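Local coordinates for thiamin pyrophosphokinase family protein (Enterococcus faecalis, PDB 3MEL) that probably transfers pyrophosphate from ATP to thiamine to make thiamine diphosphate, and is seen here with thiamine diphosphate and magnesium ions, at residues 31-36 and 41-46; 56-61 and 68-73; 82-87 and 119-124; 167-170 and 174-177. One frame throughout, in Å; residues are numbered along the deposited sequence.

Contact 1. Residues 31-36 and 41-46; sequences RGCLHL and LPLQLA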
loop_
_atom_site.group_PDB
_atom_site.type_symbol
_atom_site.label_atom_id
_atom_site.label_comp_id
_atom_site.label_asym_id
_atom_site.label_seq_id
_atom_site.Cartn_x
_atom_site.Cartn_y
_atom_site.Cartn_z
ATOM N N ARG A 31 -5.972 2.079 -19.954
ATOM C CA ARG A 31 -7.181 1.294 -20.028
ATOM C C ARG A 31 -8.343 1.940 -19.242
ATOM O O ARG A 31 -9.517 1.588 -19.419
ATOM C CB ARG A 31 -6.865 -0.125 -19.555
ATOM C CG ARG A 31 -7.920 -1.121 -19.906
ATOM C CD ARG A 31 -7.368 -2.461 -20.360
ATOM N NE ARG A 31 -8.515 -3.231 -20.825
ATOM C CZ ARG A 31 -8.908 -3.278 -22.094
ATOM N NH1 ARG A 31 -8.206 -2.643 -23.021
ATOM N NH2 ARG A 31 -9.986 -3.973 -22.436
ATOM N N GLY A 32 -8.013 2.908 -18.394
ATOM C CA GLY A 32 -9.026 3.681 -17.701
ATOM C C GLY A 32 -9.858 4.543 -18.639
ATOM O O GLY A 32 -10.989 4.926 -18.303
ATOM N N CYS A 33 -9.291 4.860 -19.802
ATOM C CA CYS A 33 -10.008 5.554 -20.866
ATOM C C CYS A 33 -11.245 4.767 -21.317
ATOM O O CYS A 33 -12.306 5.347 -21.524
ATOM C CB CYS A 33 -9.092 5.820 -22.059
ATOM S SG CYS A 33 -7.732 7.002 -21.803
ATOM N N LEU A 34 -11.121 3.451 -21.460
ATOM C CA LEU A 34 -12.271 2.632 -21.846
ATOM C C LEU A 34 -13.297 2.526 -20.719
ATOM O O LEU A 34 -14.511 2.558 -20.960
ATOM C CB LEU A 34 -11.821 1.236 -22.263
ATOM C CG LEU A 34 -10.768 1.231 -23.373
ATOM C CD1 LEU A 34 -9.941 -0.064 -23.378
ATOM C CD2 LEU A 34 -11.408 1.521 -24.742
ATOM N N HIS A 35 -12.805 2.403 -19.485
ATOM C CA HIS A 35 -13.677 2.299 -18.319
ATOM C C HIS A 35 -14.612 3.506 -18.154
ATOM O O HIS A 35 -15.775 3.355 -17.770
ATOM C CB HIS A 35 -12.848 2.042 -17.062
ATOM C CG HIS A 35 -12.128 0.729 -17.091
ATOM N ND1 HIS A 35 -11.114 0.407 -16.211
ATOM C CD2 HIS A 35 -12.271 -0.343 -17.905
ATOM C CE1 HIS A 35 -10.668 -0.808 -16.481
ATOM N NE2 HIS A 35 -11.352 -1.283 -17.507
ATOM N N LEU A 36 -14.093 4.692 -18.450
ATOM C CA LEU A 36 -14.893 5.898 -18.475
ATOM C C LEU A 36 -16.010 5.830 -19.525
ATOM O O LEU A 36 -17.158 6.170 -19.234
ATOM C CB LEU A 36 -13.997 7.098 -18.764
ATOM C CG LEU A 36 -13.454 7.912 -17.598
ATOM C CD1 LEU A 36 -12.564 9.012 -18.115
ATOM C CD2 LEU A 36 -14.583 8.487 -16.759
ATOM N N LEU A 41 -19.507 7.989 -19.227
ATOM C CA LEU A 41 -18.954 9.237 -18.694
ATOM C C LEU A 41 -18.058 9.921 -19.727
ATOM O O LEU A 41 -17.653 9.292 -20.705
ATOM C CB LEU A 41 -18.149 8.954 -17.414
ATOM C CG LEU A 41 -18.888 8.874 -16.073
ATOM C CD1 LEU A 41 -18.022 8.221 -15.013
ATOM C CD2 LEU A 41 -19.321 10.258 -15.626
ATOM N N PRO A 42 -17.739 11.212 -19.516
ATOM C CA PRO A 42 -16.883 11.908 -20.494
ATOM C C PRO A 42 -15.415 11.439 -20.487
ATOM O O PRO A 42 -14.940 10.793 -19.548
ATOM C CB PRO A 42 -16.977 13.389 -20.072
ATOM C CG PRO A 42 -18.140 13.471 -19.157
ATOM C CD PRO A 42 -18.229 12.131 -18.479
ATOM N N LEU A 43 -14.713 11.758 -21.566
ATOM C CA LEU A 43 -13.284 11.499 -21.678
ATOM C C LEU A 43 -12.755 12.714 -22.366
ATOM O O LEU A 43 -13.016 12.911 -23.535
ATOM C CB LEU A 43 -13.009 10.263 -22.536
ATOM C CG LEU A 43 -11.555 9.960 -22.887
ATOM C CD1 LEU A 43 -10.725 9.732 -21.629
ATOM C CD2 LEU A 43 -11.467 8.763 -23.827
ATOM N N GLN A 44 -12.045 13.555 -21.642
ATOM C CA GLN A 44 -11.581 14.794 -22.228
ATOM C C GLN A 44 -10.064 14.821 -22.396
ATOM O O GLN A 44 -9.533 15.636 -23.165
ATOM C CB GLN A 44 -12.068 15.980 -21.402
ATOM C CG GLN A 44 -13.574 16.098 -21.377
ATOM C CD GLN A 44 -14.049 16.942 -20.237
ATOM O OE1 GLN A 44 -14.293 18.126 -20.384
ATOM N NE2 GLN A 44 -14.146 16.339 -19.078
ATOM N N LEU A 45 -9.380 13.937 -21.670
ATOM C CA LEU A 45 -7.922 13.808 -21.755
ATOM C C LEU A 45 -7.530 12.335 -21.648
ATOM O O LEU A 45 -7.850 11.687 -20.655
ATOM C CB LEU A 45 -7.244 14.637 -20.662
ATOM C CG LEU A 45 -5.714 14.680 -20.581
ATOM C CD1 LEU A 45 -5.108 15.280 -21.840
ATOM C CD2 LEU A 45 -5.259 15.453 -19.339
ATOM N N ALA A 46 -6.880 11.802 -22.687
ATOM C CA ALA A 46 -6.431 10.401 -22.677
ATOM C C ALA A 46 -4.899 10.296 -22.599
ATOM O O ALA A 46 -4.192 10.879 -23.420
ATOM C CB ALA A 46 -6.965 9.665 -23.874
#
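L36 faces L41, P42 and L43, and its side chain maps most of the contact when followed outward. CB lies 3.9 Å from P42 O, and CG is hardly nearer to that same oxygen, so the root of the side chain runs past a backbone carbonyl. At the fork both branches still lie against this oxygen, with CD1 3.3 Å from P42 O. Beyond it they part: CD1 packs on L43 CD1 at 4.0 Å, while CD2 turns to L41 CB at 3.7 Å. The side chains of L36 and L41 meet at about a right angle, so a branch of one is set against the root of the other.

The backbone closes the same end. L41 N donates to L36 O over 3.0 Å with an N-H...O angle of 156°, a nearly straight bond that ties the start of 41-46 to the end of 31-36.

One turn earlier in the helix, C33 takes over. Its SG rests on A46 CB at 3.5 Å and also approaches L43 CD1 at 4.1 Å, so the L43 methyl is shared between C33 and L36. C33 SG, anti to the carbonyl carbon (chi1 -67°), projects into this apolar seam.

The two segments are the helix and the run into the second strand of a beta-alpha-beta unit (strand 26-29, helix 32-37, strand 45-48). V61 of helix 57-64 covers C33 and A46, F26 of strand 26-29 lies against L41 and P42, and the backbone of A46 is bonded to T67 and I69 beside it.

Contact 2. Residues 56-61 and 68-73; sequences EEYHFV and LIQAPA
Y58 and Q70 meet through the single hydrogen bond across the contact. Q70 NE2 donates to Y58 OH at 2.6 Å with an N-H...O angle of 164°, and the oxygen lies close to the amide plane, where an N-H can point straight at it. NE2 comes to the ring at its edge, near the ring plane. Ring and amide are nevertheless turned 45° against each other, and the two side chains as a whole meet at about a right angle. The torsions account for the approach: Y58 CG is anti to the backbone N (chi1 -174°), sending the ring out from the helix, and the bend of the Q70 chain at chi2 turns the amide back so that NE2 meets the hydroxyl.

The elements joined are the helix and second strand of a beta-alpha-beta crossover, strand 45-48, helix 57-64, strand 68-70, in which 68-70 is the outermost strand of the mixed sheet within this chain. The Q70 side chain lies about 6 Å from that of D49, a magnesium ligand, but about 11 Å from the bound magnesium ion, so no direct part in the site follows.

Apolar contact is slighter: L68 CD1 lies 4.3 Å from Y58 CE1, obliquely to the ring. F50 extends this patch, its ring meeting that of Y58 with the planes moderately inclined, and L68 also touches it. A separate van der Waals contact sets L68 CD2 3.7 Å from Y58 OH.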
loop_
_atom_site.group_PDB
_atom_site.type_symbol
_atom_site.label_atom_id
_atom_site.label_comp_id
_atom_site.label_asym_id
_atom_site.label_seq_id
_atom_site.Cartn_x
_atom_site.Cartn_y
_atom_site.Cartn_z
ATOM N N GLU A 56 -8.034 -1.698 -32.078
ATOM C CA GLU A 56 -9.401 -1.266 -32.270
ATOM C C GLU A 56 -9.912 -0.431 -31.091
ATOM O O GLU A 56 -10.679 0.509 -31.272
ATOM C CB GLU A 56 -10.276 -2.499 -32.483
ATOM C CG GLU A 56 -11.715 -2.208 -32.794
ATOM C CD GLU A 56 -12.475 -3.468 -33.118
ATOM O OE1 GLU A 56 -11.823 -4.470 -33.493
ATOM O OE2 GLU A 56 -13.722 -3.450 -33.003
ATOM N N GLU A 57 -9.493 -0.779 -29.879
ATOM C CA GLU A 57 -9.902 -0.020 -28.705
ATOM C C GLU A 57 -9.224 1.341 -28.690
ATOM O O GLU A 57 -9.834 2.341 -28.305
ATOM C CB GLU A 57 -9.579 -0.783 -27.428
ATOM C CG GLU A 57 -10.509 -1.956 -27.149
ATOM C CD GLU A 57 -9.966 -2.881 -26.080
ATOM O OE1 GLU A 57 -8.729 -2.895 -25.877
ATOM O OE2 GLU A 57 -10.775 -3.600 -25.454
ATOM N N TYR A 58 -7.970 1.376 -29.133
ATOM C CA TYR A 58 -7.200 2.610 -29.193
ATOM C C TYR A 58 -7.637 3.510 -30.344
ATOM O O TYR A 58 -7.279 4.688 -30.395
ATOM C CB TYR A 58 -5.723 2.284 -29.332
ATOM C CG TYR A 58 -4.839 3.493 -29.270
ATOM C CD1 TYR A 58 -4.916 4.379 -28.211
ATOM C CD2 TYR A 58 -3.926 3.751 -30.267
ATOM C CE1 TYR A 58 -4.098 5.493 -28.161
ATOM C CE2 TYR A 58 -3.111 4.862 -30.228
ATOM C CZ TYR A 58 -3.194 5.725 -29.178
ATOM O OH TYR A 58 -2.369 6.825 -29.158
ATOM N N HIS A 59 -8.386 2.964 -31.293
ATOM C CA HIS A 59 -8.929 3.795 -32.365
ATOM C C HIS A 59 -10.143 4.521 -31.775
ATOM O O HIS A 59 -10.372 5.711 -32.009
ATOM C CB HIS A 59 -9.312 2.933 -33.584
ATOM C CG HIS A 59 -9.815 3.718 -34.758
ATOM N ND1 HIS A 59 -11.157 3.967 -34.970
ATOM C CD2 HIS A 59 -9.156 4.316 -35.777
ATOM C CE1 HIS A 59 -11.300 4.685 -36.070
ATOM N NE2 HIS A 59 -10.102 4.911 -36.579
ATOM N N PHE A 60 -10.900 3.782 -30.975
ATOM C CA PHE A 60 -12.090 4.297 -30.331
ATOM C C PHE A 60 -11.776 5.365 -29.283
ATOM O O PHE A 60 -12.560 6.289 -29.088
ATOM C CB PHE A 60 -12.865 3.139 -29.711
ATOM C CG PHE A 60 -14.055 3.563 -28.920
ATOM C CD1 PHE A 60 -15.041 4.359 -29.498
ATOM C CD2 PHE A 60 -14.202 3.158 -27.594
ATOM C CE1 PHE A 60 -16.146 4.750 -28.767
ATOM C CE2 PHE A 60 -15.306 3.545 -26.854
ATOM C CZ PHE A 60 -16.278 4.343 -27.443
ATOM N N VAL A 61 -10.635 5.237 -28.611
ATOM C CA VAL A 61 -10.218 6.212 -27.612
ATOM C C VAL A 61 -9.668 7.468 -28.278
ATOM O O VAL A 61 -9.588 8.534 -27.678
ATOM C CB VAL A 61 -9.172 5.613 -26.673
ATOM C CG1 VAL A 61 -8.512 6.689 -25.845
ATOM C CG2 VAL A 61 -9.813 4.569 -25.792
ATOM N N LEU A 68 -5.500 13.904 -26.793
ATOM C CA LEU A 68 -4.760 12.655 -26.698
ATOM C C LEU A 68 -3.306 12.935 -26.341
ATOM O O LEU A 68 -2.604 13.654 -27.061
ATOM C CB LEU A 68 -4.824 11.902 -28.028
ATOM C CG LEU A 68 -4.134 10.548 -28.100
ATOM C CD1 LEU A 68 -4.728 9.615 -27.060
ATOM C CD2 LEU A 68 -4.264 9.970 -29.494
ATOM N N ILE A 69 -2.854 12.384 -25.220
ATOM C CA ILE A 69 -1.419 12.322 -24.955
ATOM C C ILE A 69 -0.916 10.881 -24.989
ATOM O O ILE A 69 -1.047 10.137 -24.029
ATOM C CB ILE A 69 -1.057 12.998 -23.644
ATOM C CG1 ILE A 69 -1.409 14.478 -23.733
ATOM C CG2 ILE A 69 0.410 12.821 -23.374
ATOM C CD1 ILE A 69 -0.976 15.269 -22.566
ATOM N N GLN A 70 -0.390 10.481 -26.134
ATOM C CA GLN A 70 0.209 9.160 -26.293
ATOM C C GLN A 70 1.720 9.246 -26.059
ATOM O O GLN A 70 2.416 10.007 -26.723
ATOM C CB GLN A 70 -0.110 8.624 -27.688
ATOM C CG GLN A 70 0.677 7.408 -28.132
ATOM C CD GLN A 70 0.927 7.442 -29.634
ATOM O OE1 GLN A 70 2.028 7.783 -30.085
ATOM N NE2 GLN A 70 -0.109 7.137 -30.420
ATOM N N ALA A 71 2.217 8.490 -25.093
ATOM C CA ALA A 71 3.622 8.566 -24.698
ATOM C C ALA A 71 4.315 7.216 -24.900
ATOM O O ALA A 71 3.642 6.200 -25.019
ATOM C CB ALA A 71 3.731 9.013 -23.244
ATOM N N PRO A 72 5.659 7.211 -24.942
ATOM C CA PRO A 72 6.491 6.018 -25.201
ATOM C C PRO A 72 6.326 4.959 -24.122
ATOM O O PRO A 72 6.316 5.326 -22.954
ATOM C CB PRO A 72 7.919 6.567 -25.144
ATOM C CG PRO A 72 7.790 8.038 -25.365
ATOM C CD PRO A 72 6.470 8.428 -24.782
ATOM N N ALA A 73 6.197 3.684 -24.480
ATOM C CA ALA A 73 6.111 2.621 -23.463
ATOM C C ALA A 73 7.334 2.636 -22.547
ATOM O O ALA A 73 7.271 2.209 -21.392
ATOM C CB ALA A 73 5.975 1.266 -24.114
#

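Contact 3. Residues 82-87 and 119-124; sequences LALQEA and PRFQGV
L84 and F121 form the tight half of this contact, in which helix 79-90 of the alpha/beta catalytic domain packs against the short, weakly bonded helix around 119-122. L84 CD2 sits over one face of the F121 ring, 3.5 Å from the centroid and 16° off the ring normal, which meets the geometry of a CH-pi contact. The two side chains come from opposite directions, and L84 CG also approaches the ring at CE1, 3.6 Å away. F121 is covered on its other face too: R120 CG stands 3.7 Å above the plane and over its centre. The ring is thus sandwiched between the L84 CD2 methyl and the CG methylene of its own neighbour R120, while Q85 N comes to its edge at CE1. Both L84 and F121 are buried, and L115 lies against the pair.

The half formed by Q85 and R120 is looser and partly exposed to solvent. The two chains cross at about a right angle, with amide and guanidinium planes 64° apart. The guanidinium also forms salt bridges, from NH2 to E118 and from NH1 to D77. The R120 side chain lies about 8 Å from a bound magnesium ion, near the site without a contact to the metal at that distance. The extended Q85 chain carries the amide across the arginine, with Q85 OE1 nearest R120 CD, 3.0 Å away.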
loop_
_atom_site.group_PDB
_atom_site.type_symbol
_atom_site.label_atom_id
_atom_site.label_comp_id
_atom_site.label_asym_id
_atom_site.label_seq_id
_atom_site.Cartn_x
_atom_site.Cartn_y
_atom_site.Cartn_z
ATOM N N LEU A 82 2.469 10.774 -15.436
ATOM C CA LEU A 82 2.358 11.635 -16.602
ATOM C C LEU A 82 1.015 12.368 -16.661
ATOM O O LEU A 82 0.972 13.605 -16.774
ATOM C CB LEU A 82 2.565 10.821 -17.876
ATOM C CG LEU A 82 2.547 11.701 -19.124
ATOM C CD1 LEU A 82 3.547 12.847 -18.977
ATOM C CD2 LEU A 82 2.812 10.881 -20.358
ATOM N N ALA A 83 -0.069 11.592 -16.582
ATOM C CA ALA A 83 -1.424 12.129 -16.605
ATOM C C ALA A 83 -1.638 13.165 -15.520
ATOM O O ALA A 83 -2.236 14.191 -15.773
ATOM C CB ALA A 83 -2.438 11.026 -16.495
ATOM N N LEU A 84 -1.140 12.921 -14.312
ATOM C CA LEU A 84 -1.304 13.908 -13.245
ATOM C C LEU A 84 -0.653 15.246 -13.576
ATOM O O LEU A 84 -1.273 16.288 -13.406
ATOM C CB LEU A 84 -0.800 13.386 -11.900
ATOM C CG LEU A 84 -0.851 14.333 -10.678
ATOM C CD1 LEU A 84 -2.279 14.862 -10.330
ATOM C CD2 LEU A 84 -0.204 13.639 -9.485
ATOM N N GLN A 85 0.586 15.225 -14.051
ATOM C CA GLN A 85 1.276 16.455 -14.415
ATOM C C GLN A 85 0.571 17.207 -15.559
ATOM O O GLN A 85 0.421 18.429 -15.509
ATOM C CB GLN A 85 2.740 16.166 -14.772
ATOM C CG GLN A 85 3.646 17.414 -14.772
ATOM C CD GLN A 85 5.116 17.067 -14.726
ATOM O OE1 GLN A 85 5.482 15.888 -14.680
ATOM N NE2 GLN A 85 5.975 18.091 -14.732
ATOM N N GLU A 86 0.145 16.478 -16.584
ATOM C CA GLU A 86 -0.555 17.091 -17.703
ATOM C C GLU A 86 -1.817 17.790 -17.217
ATOM O O GLU A 86 -2.101 18.928 -17.598
ATOM C CB GLU A 86 -0.942 16.042 -18.754
ATOM C CG GLU A 86 0.207 15.420 -19.540
ATOM C CD GLU A 86 1.081 16.445 -20.258
ATOM O OE1 GLU A 86 0.585 17.540 -20.595
ATOM O OE2 GLU A 86 2.281 16.155 -20.487
ATOM N N ALA A 87 -2.582 17.083 -16.388
ATOM C CA ALA A 87 -3.866 17.571 -15.904
ATOM C C ALA A 87 -3.681 18.765 -14.969
ATOM O O ALA A 87 -4.442 19.719 -15.035
ATOM C CB ALA A 87 -4.631 16.459 -15.229
ATOM N N PRO A 119 9.108 16.653 -6.342
ATOM C CA PRO A 119 9.195 18.118 -6.320
ATOM C C PRO A 119 8.156 18.770 -7.222
ATOM O O PRO A 119 7.715 19.869 -6.916
ATOM C CB PRO A 119 10.620 18.392 -6.810
ATOM C CG PRO A 119 11.379 17.152 -6.439
ATOM C CD PRO A 119 10.407 16.017 -6.630
ATOM N N ARG A 120 7.751 18.094 -8.294
ATOM C CA ARG A 120 6.744 18.630 -9.220
ATOM C C ARG A 120 5.297 18.489 -8.728
ATOM O O ARG A 120 4.381 18.899 -9.415
ATOM C CB ARG A 120 6.868 17.965 -10.596
ATOM C CG ARG A 120 6.115 16.658 -10.703
ATOM C CD ARG A 120 6.574 15.817 -11.886
ATOM N NE ARG A 120 6.427 14.386 -11.619
ATOM C CZ ARG A 120 6.834 13.420 -12.433
ATOM N NH1 ARG A 120 7.420 13.729 -13.568
ATOM N NH2 ARG A 120 6.662 12.147 -12.113
ATOM N N PHE A 121 5.090 17.897 -7.556
ATOM C CA PHE A 121 3.754 17.702 -7.004
ATOM C C PHE A 121 3.679 18.235 -5.592
ATOM O O PHE A 121 2.589 18.445 -5.068
ATOM C CB PHE A 121 3.389 16.225 -6.947
ATOM C CG PHE A 121 3.221 15.598 -8.278
ATOM C CD1 PHE A 121 2.593 16.284 -9.293
ATOM C CD2 PHE A 121 3.680 14.311 -8.518
ATOM C CE1 PHE A 121 2.430 15.714 -10.528
ATOM C CE2 PHE A 121 3.512 13.728 -9.757
ATOM C CZ PHE A 121 2.884 14.438 -10.770
ATOM N N GLN A 122 4.833 18.398 -4.956
ATOM C CA GLN A 122 4.879 18.924 -3.602
ATOM C C GLN A 122 3.975 20.173 -3.415
ATOM O O GLN A 122 3.161 20.246 -2.477
ATOM C CB GLN A 122 6.320 19.237 -3.231
ATOM C CG GLN A 122 6.768 18.515 -1.981
ATOM C CD GLN A 122 7.357 19.456 -0.948
ATOM O OE1 GLN A 122 7.822 20.555 -1.286
ATOM N NE2 GLN A 122 7.343 19.036 0.321
ATOM N N GLY A 123 4.111 21.133 -4.327
ATOM C CA GLY A 123 3.389 22.387 -4.263
ATOM C C GLY A 123 1.887 22.227 -4.316
ATOM O O GLY A 123 1.146 23.177 -4.062
ATOM N N VAL A 124 1.426 21.025 -4.630
ATOM C CA VAL A 124 -0.002 20.756 -4.640
ATOM C C VAL A 124 -0.411 19.473 -3.897
ATOM O O VAL A 124 -1.334 18.785 -4.338
ATOM C CB VAL A 124 -0.568 20.725 -6.090
ATOM C CG1 VAL A 124 -0.333 22.057 -6.795
ATOM C CG2 VAL A 124 0.036 19.587 -6.899
#

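Contact 4. Residues 167-170 and 174-177; sequences LTLR and YLLT
L176 points its side chain into the gap between L167 and L169, and the three leucines set the orientation of the contact. L176 CD1 is the shared atom: L167 CD2 lies 3.6 Å from it on one strand position and L169 CD1 3.7 Å from it two residues on. In each pair the side chains cross obliquely, so methyl touches methyl without the chains running alongside. L169 CG is anti to the backbone N (chi1 151°), and its second branch, CD2, turns instead to the backbone of Y174 and L175.

R170 is oriented differently, folded back over the other side of the strand. Its chain bends at chi2 (-73°), bringing the guanidinium across T177: CG2 of T177 lies in the guanidinium plane, at its edge, with NH2 3.6 Å away. One face of the same group lies above T168 CG2. R170 also meets L175 at about a right angle, with NH1 3.6 Å from L175 CB.

One carbonyl gathers the polar contacts. L169 N donates to L176 O over 3.1 Å, from well above the carbonyl plane, and R170 NH1 adds a weak bond to that oxygen at 3.2 Å. L169 is touched by F199 from the adjacent strand 196-200 and by Y158 from strand 155-160 of the mixed sheet, and Y174 OH is hydrogen-bonded to E74 of the second subunit.

Together this is a hairpin-like turn-back, with only loose strand pairing, at the outer strand 167-170 of the three-stranded antiparallel sheet, within the part of the chain assigned to vitamin B1 binding.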
loop_
_atom_site.group_PDB
_atom_site.type_symbol
_atom_site.label_atom_id
_atom_site.label_comp_id
_atom_site.label_asym_id
_atom_site.label_seq_id
_atom_site.Cartn_x
_atom_site.Cartn_y
_atom_site.Cartn_z
ATOM N N LEU A 167 3.214 15.425 16.998
ATOM C CA LEU A 167 1.930 15.072 16.406
ATOM C C LEU A 167 0.826 15.046 17.455
ATOM O O LEU A 167 0.744 14.104 18.253
ATOM C CB LEU A 167 2.006 13.719 15.683
ATOM C CG LEU A 167 0.668 13.185 15.162
ATOM C CD1 LEU A 167 -0.028 14.221 14.324
ATOM C CD2 LEU A 167 0.847 11.912 14.393
ATOM N N THR A 168 -0.013 16.084 17.454
ATOM C CA THR A 168 -1.153 16.167 18.360
ATOM C C THR A 168 -2.394 15.891 17.540
ATOM O O THR A 168 -2.485 16.288 16.388
ATOM C CB THR A 168 -1.281 17.560 19.015
ATOM O OG1 THR A 168 -0.070 17.905 19.697
ATOM C CG2 THR A 168 -2.420 17.571 20.013
ATOM N N LEU A 169 -3.370 15.232 18.132
ATOM C CA LEU A 169 -4.471 14.705 17.354
ATOM C C LEU A 169 -5.699 14.545 18.259
ATOM O O LEU A 169 -5.695 13.743 19.180
ATOM C CB LEU A 169 -3.983 13.399 16.707
ATOM C CG LEU A 169 -4.734 12.135 16.294
ATOM C CD1 LEU A 169 -3.723 11.116 15.814
ATOM C CD2 LEU A 169 -5.527 11.554 17.438
ATOM N N ARG A 170 -6.735 15.347 18.013
ATOM C CA ARG A 170 -7.927 15.367 18.867
ATOM C C ARG A 170 -9.224 14.961 18.167
ATOM O O ARG A 170 -9.235 14.601 16.987
ATOM C CB ARG A 170 -8.126 16.752 19.495
ATOM C CG ARG A 170 -7.073 17.162 20.515
ATOM C CD ARG A 170 -7.206 16.401 21.839
ATOM N NE ARG A 170 -6.095 16.715 22.737
ATOM C CZ ARG A 170 -5.036 15.930 22.921
ATOM N NH1 ARG A 170 -4.949 14.765 22.286
ATOM N NH2 ARG A 170 -4.067 16.301 23.753
ATOM N N TYR A 174 -9.219 8.019 19.715
ATOM C CA TYR A 174 -7.868 7.629 20.126
ATOM C C TYR A 174 -6.990 8.828 19.870
ATOM O O TYR A 174 -7.086 9.465 18.822
ATOM C CB TYR A 174 -7.333 6.461 19.315
ATOM C CG TYR A 174 -7.945 5.129 19.643
ATOM C CD1 TYR A 174 -7.731 4.528 20.873
ATOM C CD2 TYR A 174 -8.716 4.454 18.711
ATOM C CE1 TYR A 174 -8.286 3.298 21.173
ATOM C CE2 TYR A 174 -9.280 3.226 19.002
ATOM C CZ TYR A 174 -9.064 2.653 20.234
ATOM O OH TYR A 174 -9.623 1.427 20.521
ATOM N N LEU A 175 -6.136 9.149 20.827
ATOM C CA LEU A 175 -5.420 10.404 20.760
ATOM C C LEU A 175 -3.917 10.196 20.777
ATOM O O LEU A 175 -3.411 9.177 21.262
ATOM C CB LEU A 175 -5.844 11.320 21.917
ATOM C CG LEU A 175 -7.338 11.484 22.248
ATOM C CD1 LEU A 175 -7.508 12.461 23.407
ATOM C CD2 LEU A 175 -8.156 11.933 21.047
ATOM N N LEU A 176 -3.214 11.159 20.205
ATOM C CA LEU A 176 -1.790 11.287 20.418
ATOM C C LEU A 176 -1.680 12.709 20.860
ATOM O O LEU A 176 -2.555 13.518 20.558
ATOM C CB LEU A 176 -0.998 11.118 19.125
ATOM C CG LEU A 176 -1.094 9.778 18.413
ATOM C CD1 LEU A 176 -0.451 9.896 17.049
ATOM C CD2 LEU A 176 -0.489 8.646 19.251
ATOM N N THR A 177 -0.619 13.033 21.578
ATOM C CA THR A 177 -0.451 14.407 21.986
ATOM C C THR A 177 1.026 14.751 22.125
ATOM O O THR A 177 1.731 14.173 22.945
ATOM C CB THR A 177 -1.318 14.743 23.245
ATOM O OG1 THR A 177 -0.549 15.497 24.184
ATOM C CG2 THR A 177 -1.864 13.479 23.905
#

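From the N terminus the contacts follow one another in series, with none nested or crossing. Contact 1 closes the short loop between helix 32-37 and strand 45-48, and contact 2 does the same one crossover later, between helix 57-64 and strand 68-70. These two touch, since strands 45-48 and 68-70 are sheet neighbours and R31 forms a salt bridge with E57. Contact 3 closes a much longer excursion, 31 residues, and joins helix 79-90 to the short helix 119-122; I69 and A71 of contact 2 pack on its first helix. Contact 4 closes a tight turn in the vitamin B1 binding part of the chain, about 17 Å from contact 3 at the nearest atoms.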